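Beta-agarase D (Zobellia galactanivorans, PDB 4ASM) cleaves the beta-1,4 linkages of agarose at random internal positions, retaining the anomeric configuration, through its secreted family 16 glycoside hydrolase catalytic domain. Local coordinates at residues Q7-D11 and S32-N36. Residues are numbered along the deposited sequence; the frame is centred on the assembly and turned at random.
Sequences QYDWD and SDDFN. With CA (calcium ion), chain B.
D9 and N36 meet at a calcium site on the outside of the GH16 beta-sandwich (jelly-roll) domain, where the N-terminal loop 7-11 joins loop 32-36, which follows strand 24-27. Calcium takes D9 OD2 at 2.3 Å, the backbone O of D34, N36 OD1 and a water; G89 and D354 complete the shell, tying in strand 350-362. The amide of N36 does double duty: while OD1 binds the ion, ND2 donates to D9 OD1 at 3.0 Å. D9 OD1 lies close to the amide plane of N36 (11° out of it), while ND2 approaches from above the D9 carboxylate plane, with a longer, weak bond to D9 OD2. With both oxygens engaged, the D9 carboxylate is fixed in rotation. D34 grips the other loop through its side chain, OD2 using its anti lone pair to accept from D9 N at 2.9 Å (155°). With chi1 near 60°, CG of D34 is flanked by its own N and C, and the carboxylate points to Y8 and D9; the D34 carbonyl separately binds calcium. Shortened to an alanine, D34 would probably leave D9 N and the bridging water without their acceptor and the backbone at D9 less firmly held against 32-36. The tight side faces strands 24-27 and 350-362: the six-membered ring of W10 reaches S32 CB with CH2 at 3.6 Å and D34 CB with CZ3, both obliquely, while L27, R357 and Y359 pack around the indole. S32 OG turns to Q28 and V358. Toward solvent the joint is looser, bridged by water: one molecule donates to D34 OD2 at 2.7 Å, weakly to Q7 O, and accepts from N36 ND2 at 3.3 Å.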
ATOM      1  N   GLN A   7      26.160  -5.491   8.857  1.00 18.95           N
ATOM      2  CA  GLN A   7      25.721  -6.055   7.538  1.00 18.57           C
ATOM      3  C   GLN A   7      24.212  -6.273   7.509  1.00 17.53           C
ATOM      4  O   GLN A   7      23.605  -6.589   8.539  1.00 18.60           O
ATOM      5  CB  GLN A   7      26.452  -7.360   7.225  1.00 19.23           C
ATOM      6  CG  GLN A   7      27.918  -7.157   6.865  1.00 22.91           C
ATOM      7  CD  GLN A   7      28.548  -8.405   6.274  1.00 26.97           C
ATOM      8  OE1 GLN A   7      28.922  -8.423   5.100  1.00 29.89           O
ATOM      9  NE2 GLN A   7      28.649  -9.462   7.079  1.00 29.14           N
ATOM     10  N   TYR A   8      23.621  -6.085   6.330  1.00 15.12           N
ATOM     11  CA  TYR A   8      22.168  -6.183   6.161  1.00 13.48           C
ATOM     12  C   TYR A   8      21.857  -6.965   4.906  1.00 12.56           C
ATOM     13  O   TYR A   8      22.667  -6.980   3.971  1.00 12.17           O
ATOM     14  CB  TYR A   8      21.551  -4.804   6.006  1.00 13.33           C
ATOM     15  CG  TYR A   8      21.811  -3.852   7.144  1.00 14.02           C
ATOM     16  CD1 TYR A   8      21.073  -3.925   8.313  1.00 13.43           C
ATOM     17  CD2 TYR A   8      22.785  -2.863   7.034  1.00 13.46           C
ATOM     18  CE1 TYR A   8      21.302  -3.041   9.352  1.00 14.49           C
ATOM     19  CE2 TYR A   8      23.025  -1.971   8.073  1.00 14.22           C
ATOM     20  CZ  TYR A   8      22.270  -2.070   9.221  1.00 14.29           C
ATOM     21  OH  TYR A   8      22.512  -1.203  10.267  1.00 18.22           O
ATOM     22  N   ASP A   9      20.667  -7.569   4.869  1.00 11.19           N
ATOM     23  CA  ASP A   9      20.232  -8.354   3.707  1.00 11.09           C
ATOM     24  C   ASP A   9      20.297  -7.592   2.392  1.00 10.96           C
ATOM     25  O   ASP A   9      20.482  -8.212   1.328  1.00 11.60           O
ATOM     26  CB  ASP A   9      18.793  -8.844   3.892  1.00 11.08           C
ATOM     27  CG  ASP A   9      18.665  -9.955   4.916  1.00 13.27           C
ATOM     28  OD1 ASP A   9      19.691 -10.559   5.316  1.00 13.37           O
ATOM     29  OD2 ASP A   9      17.519 -10.262   5.307  1.00 14.12           O
ATOM     30  N   TRP A  10      20.115  -6.276   2.464  1.00  9.93           N
ATOM     31  CA  TRP A  10      20.018  -5.424   1.283  1.00  9.78           C
ATOM     32  C   TRP A  10      21.360  -4.830   0.889  1.00 10.69           C
ATOM     33  O   TRP A  10      21.432  -3.985   0.000  1.00 10.38           O
ATOM     34  CB  TRP A  10      19.028  -4.269   1.516  1.00  9.47           C
ATOM     35  CG  TRP A  10      19.337  -3.463   2.752  1.00  8.26           C
ATOM     36  CD1 TRP A  10      20.360  -2.560   2.921  1.00  9.60           C
ATOM     37  CD2 TRP A  10      18.633  -3.513   3.998  1.00  7.31           C
ATOM     38  NE1 TRP A  10      20.315  -2.032   4.188  1.00  8.61           N
ATOM     39  CE2 TRP A  10      19.277  -2.608   4.876  1.00  6.20           C
ATOM     40  CE3 TRP A  10      17.500  -4.214   4.453  1.00  7.45           C
ATOM     41  CZ2 TRP A  10      18.824  -2.381   6.180  1.00  7.91           C
ATOM     42  CZ3 TRP A  10      17.071  -4.000   5.769  1.00  8.81           C
ATOM     43  CH2 TRP A  10      17.737  -3.099   6.609  1.00  8.74           C
ATOM     44  N   ASP A  11      22.441  -5.224   1.568  1.00 11.43           N
ATOM     45  CA  ASP A  11      23.717  -4.562   1.321  1.00 12.95           C
ATOM     46  C   ASP A  11      24.118  -4.570  -0.160  1.00 12.63           C
ATOM     47  O   ASP A  11      24.655  -3.586  -0.649  1.00 13.63           O
ATOM     48  CB  ASP A  11      24.823  -5.190   2.159  1.00 13.32           C
ATOM     49  CG  ASP A  11      24.831  -4.696   3.597  1.00 16.25           C
ATOM     50  OD1 ASP A  11      24.148  -3.701   3.922  1.00 17.89           O
ATOM     51  OD2 ASP A  11      25.540  -5.323   4.405  1.00 19.49           O
ATOM     52  N   SER A  32      14.630   0.721   9.701  1.00  7.64           N
ATOM     53  CA  SER A  32      14.879  -0.408   8.805  1.00  7.83           C
ATOM     54  C   SER A  32      14.954  -1.731   9.550  1.00  7.87           C
ATOM     55  O   SER A  32      15.320  -1.778  10.722  1.00  8.47           O
ATOM     56  CB  SER A  32      16.151  -0.152   8.001  1.00  8.06           C
ATOM     57  OG  SER A  32      16.022   1.058   7.281  1.00  7.72           O
ATOM     58  N   ASP A  33      14.611  -2.814   8.866  1.00  7.47           N
ATOM     59  CA  ASP A  33      14.580  -4.118   9.502  1.00  7.52           C
ATOM     60  C   ASP A  33      14.755  -5.219   8.451  1.00  8.10           C
ATOM     61  O   ASP A  33      13.968  -5.302   7.493  1.00  7.94           O
ATOM     62  CB  ASP A  33      13.243  -4.310  10.240  1.00  8.01           C
ATOM     63  CG  ASP A  33      13.293  -5.414  11.274  1.00  8.12           C
ATOM     64  OD1 ASP A  33      14.251  -6.236  11.220  1.00  9.17           O
ATOM     65  OD2 ASP A  33      12.382  -5.461  12.121  1.00  6.43           O
ATOM     66  N   ASP A  34      15.770  -6.065   8.608  1.00  8.08           N
ATOM     67  CA  ASP A  34      15.875  -7.237   7.740  1.00  8.70           C
ATOM     68  C   ASP A  34      15.350  -8.548   8.341  1.00  8.16           C
ATOM     69  O   ASP A  34      15.559  -9.628   7.762  1.00  8.31           O
ATOM     70  CB  ASP A  34      17.258  -7.390   7.047  1.00  8.66           C
ATOM     71  CG  ASP A  34      18.416  -7.533   8.013  1.00 10.87           C
ATOM     72  OD1 ASP A  34      18.194  -7.526   9.246  1.00 11.51           O
ATOM     73  OD2 ASP A  34      19.567  -7.635   7.498  1.00 10.57           O
ATOM     74  N   PHE A  35      14.651  -8.447   9.482  1.00  7.58           N
ATOM     75  CA  PHE A  35      13.790  -9.522  10.011  1.00  8.34           C
ATOM     76  C   PHE A  35      14.479 -10.878  10.187  1.00  9.44           C
ATOM     77  O   PHE A  35      13.892 -11.910   9.884  1.00  9.60           O
ATOM     78  CB  PHE A  35      12.553  -9.715   9.109  1.00  8.42           C
ATOM     79  CG  PHE A  35      11.638  -8.510   9.057  1.00  6.97           C
ATOM     80  CD1 PHE A  35      11.023  -8.061  10.216  1.00  8.08           C
ATOM     81  CD2 PHE A  35      11.348  -7.861   7.847  1.00  6.37           C
ATOM     82  CE1 PHE A  35      10.159  -6.970  10.194  1.00  8.69           C
ATOM     83  CE2 PHE A  35      10.473  -6.768   7.818  1.00  7.12           C
ATOM     84  CZ  PHE A  35       9.888  -6.321   8.981  1.00  7.37           C
ATOM     85  N   ASN A  36      15.696 -10.877  10.736  1.00 10.91           N
ATOM     86  CA  ASN A  36      16.459 -12.134  10.821  1.00 11.85           C
ATOM     87  C   ASN A  36      16.484 -12.758  12.222  1.00 13.05           C
ATOM     88  O   ASN A  36      17.102 -13.812  12.457  1.00 14.20           O
ATOM     89  CB  ASN A  36      17.835 -11.945  10.192  1.00 11.76           C
ATOM     90  CG  ASN A  36      17.741 -11.714   8.683  1.00 11.16           C
ATOM     91  OD1 ASN A  36      16.761 -12.145   8.038  1.00 11.55           O
ATOM     92  ND2 ASN A  36      18.721 -11.023   8.121  1.00 11.85           N
TER
HETATM   93 CA    CA B1359      15.566 -11.253   6.046  1.00  8.99          CA
HETATM   94  O   HOH W   1      21.390  -9.168   8.689  1.00 24.99           O
HETATM   95  O   HOH W   2      16.542 -13.387   5.430  1.00 13.14           O